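Local coordinates for acetoin utilization protein (PDB 2Q04) that probably acts as an acetyltransferase of the GNAT family, transferring an acetyl group from acetyl-CoA to a substrate not identified here, at residues Q6-T11 with S120-A125; L12-G17 with A105-Q110; E20-V25 with I65-N70; I73-F78 with A100-A105; D151-M156 with A180-A185. One frame throughout, in Å; residues are numbered along the deposited sequence.

A single mixed beta-sheet with helices packed on it underlies four contacts, and contact 2 joins loops between its elements. Contacts 1, 2 and 3 are built from the N-terminal hairpin of strands 8-12 and 19-23: contact 3 joins it to strand 62-68, while contacts 1 and 2 tie it to the chain after and before helix 112-121. Contact 4, in the middle of the sheet, pairs strands 71-79 and 95-103; its centre lies about 11 Å from that of contact 3, and it shares Ala105 with contact 2. Contact 5, where helix 149-162 covers strand 182-187, comes last in the chain, its centre about 25 Å from that of contact 3. Local pairings thus build one GNAT-like sheet.

Contact 1: Q6-T11 with S120-A125; sequences QFNHRT and SMLDPA
Gln6 and Asp123 meet at the close-packed end of this contact. The backbone N of Gln6 gives a 2.8 Å hydrogen bond to Asp123 OD2, nearly straight at 168° and reaching the oxygen from above the carboxylate plane. The carboxyl carbon of Asp123 is turned opposite its own N (chi1 -168°), which brings the group up against Gln6. Its other oxygen, OD1, accepts from Ala125 N at 3.0 Å and closes an Asx turn, while OD2 also forms a salt bridge with Arg62. With an alanine here, Gln6 N and the Arg62 charge would probably lose this mate and the Asx turn its acceptor, leaving Ala125 N without it. Beside this buried carboxylate, Asn8 ND2 steadies the Gln6 side-chain amide by a 3.0 Å bond to Gln6 OE1, and Asn8 CG touches Leu122 CB at 3.6 Å. Toward solvent the contact becomes looser. Leu122 and Arg10 approach from opposite directions, and Leu122 CD1 sits over one face of the guanidinium, offset toward its rim, 3.5 Å from Arg10 NH2. Arg10 NH1 is meanwhile bonded to the carbonyl oxygen of His9, which limits the turning of the group. The contact joins strand 8-12 of the N-terminal hairpin to the chain leaving helix 112-121, a helix laid against the sheet as in the GNAT fold.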
# COMPACT_ATOMS: atom_id res chain seq x y z
N GLN A 6 2.83 -7.92 -14.42
CA GLN A 6 2.12 -9.19 -14.57
C GLN A 6 0.75 -9.12 -13.89
O GLN A 6 0.65 -8.94 -12.67
CB GLN A 6 2.95 -10.34 -13.97
CG GLN A 6 2.43 -11.74 -14.31
CD GLN A 6 3.06 -12.81 -13.45
OE1 GLN A 6 2.91 -12.81 -12.23
NE2 GLN A 6 3.76 -13.74 -14.07
N PHE A 7 -0.30 -9.26 -14.69
CA PHE A 7 -1.66 -9.29 -14.16
C PHE A 7 -1.92 -10.62 -13.47
O PHE A 7 -1.66 -11.67 -14.02
CB PHE A 7 -2.68 -9.11 -15.30
CG PHE A 7 -4.11 -9.17 -14.84
CD1 PHE A 7 -4.78 -8.02 -14.42
CD2 PHE A 7 -4.79 -10.38 -14.81
CE1 PHE A 7 -6.10 -8.09 -13.98
CE2 PHE A 7 -6.11 -10.44 -14.37
CZ PHE A 7 -6.76 -9.30 -13.96
N ASN A 8 -2.41 -10.55 -12.24
CA ASN A 8 -2.77 -11.74 -11.50
C ASN A 8 -4.17 -11.63 -10.96
O ASN A 8 -4.69 -10.54 -10.82
CB ASN A 8 -1.78 -11.97 -10.37
CG ASN A 8 -0.43 -12.43 -10.87
OD1 ASN A 8 -0.26 -13.58 -11.29
ND2 ASN A 8 0.54 -11.52 -10.86
N HIS A 9 -4.78 -12.77 -10.68
CA HIS A 9 -6.17 -12.81 -10.26
C HIS A 9 -6.46 -13.99 -9.35
O HIS A 9 -6.03 -15.10 -9.61
CB HIS A 9 -7.09 -12.90 -11.48
CG HIS A 9 -8.50 -13.27 -11.15
ND1 HIS A 9 -8.90 -14.57 -10.96
CD2 HIS A 9 -9.60 -12.51 -10.93
CE1 HIS A 9 -10.18 -14.60 -10.64
NE2 HIS A 9 -10.63 -13.36 -10.62
N ARG A 10 -7.21 -13.73 -8.29
CA ARG A 10 -7.76 -14.79 -7.44
C ARG A 10 -9.17 -14.39 -7.01
O ARG A 10 -9.47 -13.20 -6.87
CB ARG A 10 -6.88 -15.01 -6.20
CG ARG A 10 -5.45 -15.47 -6.48
CD ARG A 10 -5.40 -16.89 -6.97
NE ARG A 10 -4.02 -17.41 -7.00
CZ ARG A 10 -3.14 -17.19 -7.98
NH1 ARG A 10 -3.46 -16.45 -9.03
NH2 ARG A 10 -1.92 -17.72 -7.91
N THR A 11 -10.04 -15.37 -6.86
CA THR A 11 -11.38 -15.13 -6.35
C THR A 11 -11.42 -15.44 -4.86
O THR A 11 -11.10 -16.53 -4.44
CB THR A 11 -12.42 -15.98 -7.06
OG1 THR A 11 -12.47 -15.61 -8.44
CG2 THR A 11 -13.81 -15.79 -6.43
N SER A 120 -0.78 -8.89 -5.10
CA SER A 120 0.20 -7.86 -5.44
C SER A 120 1.62 -8.44 -5.55
O SER A 120 2.39 -8.03 -6.41
CB SER A 120 0.16 -6.73 -4.41
OG SER A 120 -1.04 -5.98 -4.50
N MSE A 121 1.95 -9.41 -4.68
CA MSE A 121 3.31 -9.98 -4.64
C MSE A 121 3.48 -11.20 -5.56
O MSE A 121 4.57 -11.75 -5.65
CB MSE A 121 3.68 -10.37 -3.20
CG MSE A 121 3.63 -9.22 -2.22
SE MSE A 121 4.67 -7.70 -2.80
CE MSE A 121 4.00 -6.43 -1.62
N LEU A 122 2.40 -11.61 -6.23
CA LEU A 122 2.47 -12.74 -7.17
C LEU A 122 3.39 -12.44 -8.36
O LEU A 122 3.93 -13.36 -8.99
CB LEU A 122 1.08 -13.11 -7.69
CG LEU A 122 0.23 -13.99 -6.78
CD1 LEU A 122 -1.11 -14.32 -7.46
CD2 LEU A 122 0.97 -15.27 -6.43
N ASP A 123 3.52 -11.16 -8.69
CA ASP A 123 4.41 -10.72 -9.75
C ASP A 123 5.87 -10.84 -9.28
O ASP A 123 6.28 -10.15 -8.33
CB ASP A 123 4.10 -9.27 -10.16
CG ASP A 123 4.80 -8.85 -11.45
OD1 ASP A 123 5.78 -9.51 -11.84
OD2 ASP A 123 4.36 -7.87 -12.07
N PRO A 124 6.68 -11.70 -9.96
CA PRO A 124 8.09 -11.86 -9.58
C PRO A 124 8.88 -10.54 -9.61
O PRO A 124 9.98 -10.48 -9.06
CB PRO A 124 8.63 -12.83 -10.63
CG PRO A 124 7.43 -13.50 -11.20
CD PRO A 124 6.31 -12.55 -11.11
N ALA A 125 8.33 -9.52 -10.28
CA ALA A 125 8.99 -8.20 -10.39
C ALA A 125 9.07 -7.51 -9.06
O ALA A 125 9.98 -6.71 -8.83
CB ALA A 125 8.24 -7.32 -11.38

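Contact 2: L12-G17 with A105-Q110; sequences LETSLG and ARFRGQ
Leu16, Thr14 and Ser15, in the hairpin loop between strands 8-12 and 19-23, pack on Phe107 and Gln110 in the loop that leads from strand 95-103 into helix 112-121. The Leu16 methyl CD1 stands over the centre of the Phe107 ring, 3.7 Å from the centroid and 12° off the ring normal, in a CH-pi contact. Thr14 OG1 comes instead to the ring edge, 4.1 Å from Phe107 CE1. That hydroxyl lies between the N and carbonyl carbon of its own residue (chi1 79°), where it accepts from Leu16 N at 2.9 Å in an ST turn, so one short turn sets both groups against the ring. In GNAT enzymes the signature ahead of this helix typically binds the pyrophosphate of acetyl-CoA, and the Arg108-Gly109-Gln110 run probably corresponds to its start. Here the loop bends through a type II turn from Phe107 to Gln110, with Gly109 at positive phi. Gln110 bends its aliphatic stem across Thr14, Gln110 CG to Thr14 CB 4.0 Å, and carries its amide on to Ser15. Cutting Gln110 back to an alanine is likely to open a gap beside Thr14 and leave Ser15 without its neighbour. One water joins the two loops, donating to Glu13 O at 2.6 Å and to Gln110 O at 2.7 Å. Arg106 turns one guanidinium face to Phe107 CE2 and forms a salt bridge with Asp36.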
# COMPACT_ATOMS: atom_id res chain seq x y z
N LEU A 12 -11.76 -14.44 -4.07
CA LEU A 12 -11.85 -14.60 -2.63
C LEU A 12 -13.31 -14.72 -2.26
O LEU A 12 -14.13 -13.91 -2.68
CB LEU A 12 -11.22 -13.39 -1.91
CG LEU A 12 -11.22 -13.45 -0.38
CD1 LEU A 12 -10.48 -14.69 0.10
CD2 LEU A 12 -10.60 -12.20 0.22
N GLU A 13 -13.64 -15.77 -1.53
CA GLU A 13 -14.99 -15.93 -1.03
C GLU A 13 -15.14 -15.17 0.25
O GLU A 13 -14.16 -15.00 1.00
CB GLU A 13 -15.30 -17.41 -0.81
CG GLU A 13 -15.53 -18.20 -2.13
CD GLU A 13 -15.72 -19.67 -1.91
OE1 GLU A 13 -15.04 -20.22 -1.01
OE2 GLU A 13 -16.53 -20.29 -2.62
N THR A 14 -16.32 -14.60 0.46
CA THR A 14 -16.62 -13.83 1.67
C THR A 14 -18.06 -14.07 2.08
O THR A 14 -18.80 -14.79 1.40
CB THR A 14 -16.40 -12.28 1.46
OG1 THR A 14 -17.53 -11.73 0.78
CG2 THR A 14 -15.14 -12.00 0.66
N SER A 15 -18.48 -13.44 3.18
CA SER A 15 -19.86 -13.51 3.64
C SER A 15 -20.78 -12.72 2.70
O SER A 15 -21.99 -12.90 2.71
CB SER A 15 -19.97 -12.97 5.06
OG SER A 15 -19.30 -11.73 5.18
N LEU A 16 -20.18 -11.82 1.92
CA LEU A 16 -20.91 -11.05 0.91
C LEU A 16 -20.45 -11.48 -0.50
O LEU A 16 -21.03 -11.06 -1.50
CB LEU A 16 -20.61 -9.56 1.09
CG LEU A 16 -20.72 -9.02 2.52
CD1 LEU A 16 -20.29 -7.59 2.58
CD2 LEU A 16 -22.15 -9.17 3.04
N GLY A 17 -19.45 -12.36 -0.54
CA GLY A 17 -18.66 -12.62 -1.75
C GLY A 17 -19.39 -13.37 -2.79
O GLY A 17 -20.58 -13.58 -2.68
N ALA A 105 -15.89 -0.69 4.82
CA ALA A 105 -16.11 -1.14 6.21
C ALA A 105 -16.91 -2.46 6.32
O ALA A 105 -16.58 -3.33 7.13
CB ALA A 105 -16.81 -0.04 7.01
N ARG A 106 -17.96 -2.60 5.50
CA ARG A 106 -18.82 -3.79 5.56
C ARG A 106 -18.08 -5.07 5.13
O ARG A 106 -18.55 -6.18 5.40
CB ARG A 106 -20.08 -3.60 4.70
CG ARG A 106 -19.84 -3.62 3.20
CD ARG A 106 -21.18 -3.55 2.44
NE ARG A 106 -21.00 -3.75 0.99
CZ ARG A 106 -20.56 -2.81 0.15
NH1 ARG A 106 -20.22 -1.61 0.60
NH2 ARG A 106 -20.45 -3.09 -1.15
N PHE A 107 -16.93 -4.91 4.47
CA PHE A 107 -16.10 -6.05 4.04
C PHE A 107 -14.94 -6.34 5.01
O PHE A 107 -14.12 -7.23 4.77
CB PHE A 107 -15.53 -5.80 2.63
CG PHE A 107 -16.50 -6.10 1.54
CD1 PHE A 107 -16.65 -7.40 1.07
CD2 PHE A 107 -17.28 -5.11 0.99
CE1 PHE A 107 -17.56 -7.69 0.07
CE2 PHE A 107 -18.18 -5.39 -0.02
CZ PHE A 107 -18.32 -6.68 -0.48
N ARG A 108 -14.89 -5.61 6.12
CA ARG A 108 -13.84 -5.81 7.10
C ARG A 108 -13.99 -7.17 7.76
O ARG A 108 -15.11 -7.65 7.96
CB ARG A 108 -13.90 -4.70 8.17
N GLY A 109 -12.86 -7.80 8.06
CA GLY A 109 -12.86 -9.12 8.72
C GLY A 109 -12.93 -10.30 7.76
O GLY A 109 -12.94 -11.46 8.18
N GLN A 110 -12.98 -10.01 6.45
CA GLN A 110 -13.06 -11.05 5.42
C GLN A 110 -11.69 -11.31 4.78
O GLN A 110 -11.59 -11.99 3.75
CB GLN A 110 -14.08 -10.66 4.36
CG GLN A 110 -15.49 -10.46 4.89
CD GLN A 110 -16.07 -11.72 5.55
OE1 GLN A 110 -16.71 -11.64 6.59
NE2 GLN A 110 -15.83 -12.87 4.94
O HOH W 1 -12.62 -14.44 3.06

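Contact 3: E20-V25 with I65-N70; sequences EIEGPV and IARQGN
Ile65 O is approached by two groups of the opposite strand: Glu22 N donates to it at 3.1 Å, nearly along the C=O axis, and Ile21 CA makes a CA-H...O contact with it at 3.3 Å. Ile65 N returns a bond to Glu22 O, and Glu20 and Arg67 form the next hydrogen-bonded pair, with Glu20 N to Arg67 O at 2.8 Å. These bonds set strand 20-23 antiparallel to strand 65-68, twisted to 136°, attaching the N-terminal hairpin to the main GNAT-like sheet. On the face carrying Glu20, Glu22, Ile65 and Arg67, the arginine grips Glu22 side-on in a salt bridge, NH2 to OE1 at 3.1 Å and NE to OE2 at 3.2 Å. The two flat groups are turned 57° apart, and the nitrogens meet the carboxylate from above its plane. A bend at chi3 (58°) folds the guanidinium back over Glu20 CB, which lies against one of its faces, while Arg67 NH1 bonds to Gly69 O at 3.0 Å. Three bonds thus fix the rotation of the group. The Glu20 carboxylate turns away to Thr11 and His9. The Val25 and Ile65 side chains cross at about a right angle, Val25 CG2 3.8 Å from Ile65 CG1.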
# COMPACT_ATOMS: atom_id res chain seq x y z
N GLU A 20 -13.48 -10.51 -6.54
CA GLU A 20 -12.37 -10.71 -7.46
C GLU A 20 -11.21 -9.82 -7.08
O GLU A 20 -11.35 -8.57 -7.00
CB GLU A 20 -12.81 -10.43 -8.90
CG GLU A 20 -14.10 -11.14 -9.30
CD GLU A 20 -14.13 -12.61 -8.89
OE1 GLU A 20 -13.11 -13.30 -9.08
OE2 GLU A 20 -15.18 -13.07 -8.39
N ILE A 21 -10.09 -10.45 -6.79
CA ILE A 21 -8.89 -9.74 -6.39
C ILE A 21 -7.87 -9.86 -7.49
O ILE A 21 -7.36 -10.94 -7.76
CB ILE A 21 -8.35 -10.30 -5.08
CG1 ILE A 21 -9.39 -10.09 -3.98
CG2 ILE A 21 -7.02 -9.61 -4.71
CD1 ILE A 21 -9.03 -10.64 -2.70
N GLU A 22 -7.58 -8.74 -8.14
CA GLU A 22 -6.81 -8.77 -9.36
C GLU A 22 -6.06 -7.47 -9.63
O GLU A 22 -6.48 -6.39 -9.21
CB GLU A 22 -7.75 -9.05 -10.53
CG GLU A 22 -8.81 -7.95 -10.73
CD GLU A 22 -9.87 -8.33 -11.73
OE1 GLU A 22 -10.27 -9.51 -11.76
OE2 GLU A 22 -10.34 -7.43 -12.45
N GLY A 23 -4.98 -7.59 -10.39
CA GLY A 23 -4.21 -6.45 -10.83
C GLY A 23 -2.78 -6.85 -11.16
O GLY A 23 -2.42 -8.02 -10.99
N PRO A 24 -1.94 -5.88 -11.60
CA PRO A 24 -2.31 -4.46 -11.76
C PRO A 24 -3.34 -4.22 -12.89
O PRO A 24 -3.26 -4.82 -13.97
CB PRO A 24 -0.97 -3.77 -12.10
CG PRO A 24 0.09 -4.78 -11.78
CD PRO A 24 -0.53 -6.11 -11.95
N VAL A 25 -4.31 -3.34 -12.60
CA VAL A 25 -5.38 -3.00 -13.55
C VAL A 25 -4.99 -1.73 -14.31
O VAL A 25 -4.51 -0.77 -13.72
CB VAL A 25 -6.73 -2.74 -12.79
CG1 VAL A 25 -7.84 -2.46 -13.77
CG2 VAL A 25 -7.08 -3.93 -11.88
N ILE A 65 -7.06 -4.37 -7.19
CA ILE A 65 -8.41 -4.06 -6.68
C ILE A 65 -9.13 -5.29 -6.15
O ILE A 65 -8.87 -6.40 -6.58
CB ILE A 65 -9.28 -3.43 -7.77
CG1 ILE A 65 -9.47 -4.42 -8.95
CG2 ILE A 65 -8.66 -2.13 -8.25
CD1 ILE A 65 -10.44 -3.95 -9.99
N ALA A 66 -9.99 -5.07 -5.16
CA ALA A 66 -10.96 -6.07 -4.72
C ALA A 66 -12.29 -5.62 -5.28
O ALA A 66 -12.75 -4.52 -4.99
CB ALA A 66 -11.01 -6.14 -3.22
N ARG A 67 -12.90 -6.48 -6.09
CA ARG A 67 -13.97 -6.06 -6.96
C ARG A 67 -15.17 -7.02 -6.95
O ARG A 67 -15.02 -8.23 -6.83
CB ARG A 67 -13.42 -5.94 -8.39
CG ARG A 67 -14.42 -5.54 -9.42
CD ARG A 67 -13.78 -5.49 -10.82
NE ARG A 67 -13.19 -6.77 -11.24
CZ ARG A 67 -13.90 -7.85 -11.62
NH1 ARG A 67 -15.22 -7.85 -11.54
NH2 ARG A 67 -13.28 -8.95 -12.02
N GLN A 68 -16.37 -6.44 -7.02
CA GLN A 68 -17.60 -7.19 -7.25
C GLN A 68 -18.33 -6.52 -8.39
O GLN A 68 -18.81 -5.42 -8.24
CB GLN A 68 -18.48 -7.18 -6.00
CG GLN A 68 -18.17 -8.29 -5.00
CD GLN A 68 -19.26 -8.44 -3.94
OE1 GLN A 68 -19.96 -7.47 -3.60
NE2 GLN A 68 -19.42 -9.66 -3.41
N GLY A 69 -18.40 -7.19 -9.54
CA GLY A 69 -18.98 -6.59 -10.74
C GLY A 69 -18.16 -5.37 -11.16
O GLY A 69 -16.95 -5.44 -11.22
N ASN A 70 -18.84 -4.25 -11.39
CA ASN A 70 -18.15 -2.99 -11.72
C ASN A 70 -17.74 -2.20 -10.48
O ASN A 70 -17.15 -1.13 -10.59
CB ASN A 70 -19.06 -2.11 -12.60
CG ASN A 70 -19.01 -2.50 -14.04
OD1 ASN A 70 -17.95 -2.54 -14.65
ND2 ASN A 70 -20.18 -2.73 -14.62

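Contact 4: I73-F78 with A100-A105; sequences IGYVTF and AIEVAA
Ile73-Phe78 and Ala100-Val103 run almost exactly antiparallel, their axes 4.7 Å apart at an angle of 173°. Tyr75 and Glu102 form the hydrogen-bonded pair, with Tyr75 N to Glu102 O at 2.9 Å and Glu102 N to Tyr75 O at 3.0 Å. Gly74 stands opposite Val103 with CA atoms only 4.0 Å apart, and there is little room for a CB at Gly74, close to Val103 CG2 and Glu102 O. Ile73 and Gly74 both face Ala66 on the other side of strand 71-79, a classic beta bulge in this central part of the GNAT-like sheet. Tyr75 and Glu102 point the same way from the sheet. The tyrosine CG sits between its own N and carbonyl carbon (chi1 63°), which leans the ring along the glutamate, Tyr75 CZ to Glu102 CB 3.6 Å. Tyr75 OH ends 2.6 Å from Glu102 OE1 in a weak hydrogen bond, with a second weak one to Gln48 NE2; the other carboxylate oxygen is held by Ala41 N. Val76 and Ile101 lie side by side on the opposite face, Val76 CG2 to Ile101 CB 3.9 Å. At the far end Thr77 OG1 accepts from Ala100 N at 2.9 Å, and Thr77 N donates to Ala100 O.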
# COMPACT_ATOMS: atom_id res chain seq x y z
N ILE A 73 -14.52 -2.46 -4.13
CA ILE A 73 -14.81 -2.39 -2.68
C ILE A 73 -13.52 -2.41 -1.86
O ILE A 73 -13.55 -2.44 -0.64
CB ILE A 73 -15.79 -3.55 -2.21
CG1 ILE A 73 -15.17 -4.95 -2.45
CG2 ILE A 73 -17.08 -3.46 -2.95
CD1 ILE A 73 -14.25 -5.42 -1.34
N GLY A 74 -12.39 -2.34 -2.55
CA GLY A 74 -11.11 -2.30 -1.91
C GLY A 74 -10.00 -2.17 -2.93
O GLY A 74 -10.19 -2.49 -4.10
N TYR A 75 -8.85 -1.69 -2.49
CA TYR A 75 -7.71 -1.52 -3.38
C TYR A 75 -6.41 -1.42 -2.60
O TYR A 75 -6.41 -1.19 -1.39
CB TYR A 75 -7.89 -0.26 -4.23
CG TYR A 75 -7.93 1.02 -3.41
CD1 TYR A 75 -6.75 1.64 -2.99
CD2 TYR A 75 -9.15 1.61 -3.07
CE1 TYR A 75 -6.78 2.81 -2.25
CE2 TYR A 75 -9.19 2.78 -2.32
CZ TYR A 75 -8.00 3.38 -1.91
OH TYR A 75 -8.03 4.54 -1.18
N VAL A 76 -5.31 -1.57 -3.32
CA VAL A 76 -4.00 -1.33 -2.78
C VAL A 76 -3.15 -0.73 -3.89
O VAL A 76 -3.21 -1.20 -5.04
CB VAL A 76 -3.35 -2.62 -2.21
CG1 VAL A 76 -3.17 -3.67 -3.30
CG2 VAL A 76 -2.02 -2.30 -1.56
N THR A 77 -2.40 0.34 -3.56
CA THR A 77 -1.66 1.11 -4.58
C THR A 77 -0.16 1.00 -4.42
O THR A 77 0.34 0.84 -3.31
CB THR A 77 -2.03 2.60 -4.52
OG1 THR A 77 -1.41 3.21 -3.37
CG2 THR A 77 -3.53 2.79 -4.46
N PHE A 78 0.55 1.08 -5.55
CA PHE A 78 2.00 1.09 -5.56
C PHE A 78 2.48 2.12 -6.52
O PHE A 78 1.95 2.23 -7.62
CB PHE A 78 2.56 -0.27 -5.97
CG PHE A 78 2.19 -1.35 -5.07
CD1 PHE A 78 3.00 -1.70 -4.01
CD2 PHE A 78 0.99 -2.05 -5.26
CE1 PHE A 78 2.64 -2.73 -3.14
CE2 PHE A 78 0.63 -3.07 -4.40
CZ PHE A 78 1.45 -3.41 -3.34
N ALA A 100 -1.24 3.20 -0.47
CA ALA A 100 -2.34 2.99 0.44
C ALA A 100 -3.05 1.67 0.18
O ALA A 100 -2.82 1.00 -0.83
CB ALA A 100 -3.33 4.15 0.35
N ILE A 101 -3.89 1.28 1.14
CA ILE A 101 -4.69 0.07 1.05
C ILE A 101 -5.96 0.32 1.81
O ILE A 101 -5.93 0.64 2.99
CB ILE A 101 -3.94 -1.15 1.63
CG1 ILE A 101 -4.76 -2.43 1.44
CG2 ILE A 101 -3.64 -0.95 3.09
CD1 ILE A 101 -3.99 -3.68 1.75
N GLU A 102 -7.09 0.27 1.12
CA GLU A 102 -8.36 0.59 1.73
C GLU A 102 -9.43 -0.42 1.34
O GLU A 102 -9.41 -0.94 0.24
CB GLU A 102 -8.79 2.02 1.33
CG GLU A 102 -9.88 2.60 2.21
CD GLU A 102 -10.24 4.05 1.84
OE1 GLU A 102 -9.56 4.64 0.95
OE2 GLU A 102 -11.20 4.59 2.45
N VAL A 103 -10.32 -0.71 2.27
CA VAL A 103 -11.38 -1.70 2.06
C VAL A 103 -12.66 -1.22 2.74
O VAL A 103 -12.64 -0.86 3.91
CB VAL A 103 -10.98 -3.07 2.68
CG1 VAL A 103 -12.14 -4.07 2.55
CG2 VAL A 103 -9.70 -3.60 2.02
N ALA A 104 -13.77 -1.23 2.00
CA ALA A 104 -15.06 -0.79 2.54
C ALA A 104 -15.33 -1.46 3.89
O ALA A 104 -15.06 -2.65 4.07
CB ALA A 104 -16.18 -1.10 1.57
N ALA A 105 -15.89 -0.69 4.82
CA ALA A 105 -16.11 -1.14 6.21
C ALA A 105 -16.91 -2.46 6.32
O ALA A 105 -16.58 -3.33 7.13
CB ALA A 105 -16.81 -0.04 7.01

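Contact 5: D151-M156 with A180-A185; sequences DYRKIM and ANCLMA. With EDO (1,2-ethanediol), chain J; EDO (1,2-ethanediol), chain K.
Arg153 lays its guanidinium across Cys182, presenting a face to the cysteine and an edge to the carbonyl of Ala180. Cys182 CB lies over that face, displaced toward the rim, and is 3.6 Å from Arg153 CZ. At the edge, Arg153 NH1 donates to Ala180 O at 3.0 Å. The bond is bent, 143° at the hydrogen, and the nitrogen stands well above the carbonyl plane instead of meeting a lone pair. The arginine's own chain makes this possible: it leaves the helix opposite the backbone N and then kinks at chi2 (63°), so that CD passes beside the same oxygen, 3.4 Å from Ala180 O. On its helix side the group is fixed by a salt bridge from NE to Glu157, which would also partly balance its charge. The contact joins two layers of the alpha/beta fold, helix 149-162 lying on strand 182-187. Their short axes are 11.8 Å apart and only 7° from parallel, and Cys182, Met156 and Met184 meet between them. Cys182 SG touches the methyl of selenomethionine Met156, CE to SG 3.8 Å. Met156 is curled by bends at chi2 and chi3, which set its selenium 4.4 Å from Met184 SE, also a selenomethionine. All three of these side chains are buried. Just before the strand, Asn181 O accepts from O2 of a 1,2-ethanediol (chain K), probably from the crystallisation liquor, at 2.8 Å, while the side-chain OD1 of Asn181 bonds to Tyr137 N.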
# COMPACT_ATOMS: atom_id res chain seq x y z
N ASP A 151 -5.26 -1.53 19.04
CA ASP A 151 -5.84 -2.74 18.44
C ASP A 151 -5.79 -2.63 16.93
O ASP A 151 -5.47 -3.59 16.24
CB ASP A 151 -7.28 -2.93 18.92
CG ASP A 151 -7.38 -3.07 20.42
OD1 ASP A 151 -6.34 -3.30 21.07
OD2 ASP A 151 -8.50 -2.92 20.95
N TYR A 152 -6.11 -1.44 16.42
CA TYR A 152 -6.05 -1.18 14.99
C TYR A 152 -4.64 -1.38 14.48
O TYR A 152 -4.43 -2.02 13.46
CB TYR A 152 -6.50 0.25 14.67
CG TYR A 152 -6.63 0.51 13.20
CD1 TYR A 152 -5.50 0.72 12.40
CD2 TYR A 152 -7.87 0.46 12.57
CE1 TYR A 152 -5.60 0.89 11.03
CE2 TYR A 152 -7.99 0.64 11.19
CZ TYR A 152 -6.84 0.86 10.43
OH TYR A 152 -6.94 1.03 9.07
N ARG A 153 -3.69 -0.78 15.18
CA ARG A 153 -2.28 -0.88 14.80
C ARG A 153 -1.79 -2.33 14.76
O ARG A 153 -1.14 -2.74 13.81
CB ARG A 153 -1.42 -0.05 15.77
CG ARG A 153 0.10 -0.41 15.79
CD ARG A 153 0.77 -0.16 14.45
NE ARG A 153 2.12 -0.73 14.42
CZ ARG A 153 3.22 -0.11 14.87
NH1 ARG A 153 3.16 1.11 15.37
NH2 ARG A 153 4.39 -0.71 14.81
N LYS A 154 -2.14 -3.10 15.79
CA LYS A 154 -1.73 -4.49 15.88
C LYS A 154 -2.30 -5.32 14.73
O LYS A 154 -1.59 -6.10 14.10
CB LYS A 154 -2.14 -5.07 17.23
CG LYS A 154 -1.36 -4.44 18.43
CD LYS A 154 -2.12 -4.58 19.76
CE LYS A 154 -1.48 -3.72 20.85
NZ LYS A 154 -2.29 -3.69 22.11
N ILE A 155 -3.57 -5.08 14.40
CA ILE A 155 -4.25 -5.78 13.31
C ILE A 155 -3.69 -5.36 11.95
O ILE A 155 -3.42 -6.19 11.11
CB ILE A 155 -5.78 -5.52 13.35
CG1 ILE A 155 -6.38 -6.16 14.61
CG2 ILE A 155 -6.45 -6.08 12.12
CD1 ILE A 155 -7.72 -5.60 15.01
N MSE A 156 -3.53 -4.07 11.76
CA MSE A 156 -3.02 -3.55 10.52
C MSE A 156 -1.59 -4.02 10.26
O MSE A 156 -1.21 -4.26 9.11
CB MSE A 156 -3.08 -2.02 10.52
CG MSE A 156 -2.52 -1.37 9.27
SE MSE A 156 -0.58 -1.17 9.34
CE MSE A 156 -0.44 0.01 10.95
N ALA A 180 1.88 5.04 17.58
CA ALA A 180 0.98 4.20 16.79
C ALA A 180 1.33 4.24 15.30
O ALA A 180 1.14 3.25 14.57
CB ALA A 180 -0.46 4.61 17.00
N ASN A 181 1.84 5.39 14.83
CA ASN A 181 2.29 5.50 13.43
C ASN A 181 3.45 4.56 13.20
O ASN A 181 4.14 4.17 14.16
CB ASN A 181 2.70 6.93 13.09
CG ASN A 181 1.60 7.93 13.32
OD1 ASN A 181 0.42 7.59 13.35
ND2 ASN A 181 1.99 9.19 13.52
N CYS A 182 3.69 4.20 11.96
CA CYS A 182 4.80 3.32 11.67
C CYS A 182 5.26 3.32 10.22
O CYS A 182 4.49 3.62 9.30
CB CYS A 182 4.48 1.88 12.11
SG CYS A 182 3.16 1.05 11.18
N LEU A 183 6.53 3.01 10.04
CA LEU A 183 7.10 2.76 8.75
C LEU A 183 7.30 1.27 8.65
O LEU A 183 7.79 0.64 9.58
CB LEU A 183 8.46 3.46 8.63
CG LEU A 183 9.41 2.99 7.52
CD1 LEU A 183 8.89 3.39 6.13
CD2 LEU A 183 10.79 3.57 7.77
N MSE A 184 6.90 0.70 7.55
CA MSE A 184 7.12 -0.72 7.31
C MSE A 184 7.68 -0.88 5.94
O MSE A 184 7.51 -0.00 5.09
CB MSE A 184 5.81 -1.50 7.42
CG MSE A 184 5.15 -1.39 8.76
SE MSE A 184 3.59 -2.45 8.86
CE MSE A 184 4.40 -4.20 8.69
N ALA A 185 8.34 -2.00 5.69
CA ALA A 185 8.91 -2.23 4.38
C ALA A 185 9.16 -3.70 4.08
O ALA A 185 9.48 -4.47 4.96
CB ALA A 185 10.19 -1.45 4.23
C1 EDO J . -6.29 2.27 6.79
O1 EDO J . -5.11 1.55 7.22
C2 EDO J . -6.00 3.07 5.53
O2 EDO J . -6.97 4.09 5.38
C1 EDO K . 8.92 4.88 15.82
O1 EDO K . 10.20 4.63 15.22
C2 EDO K . 7.80 4.35 14.91
O2 EDO K . 6.55 4.24 15.62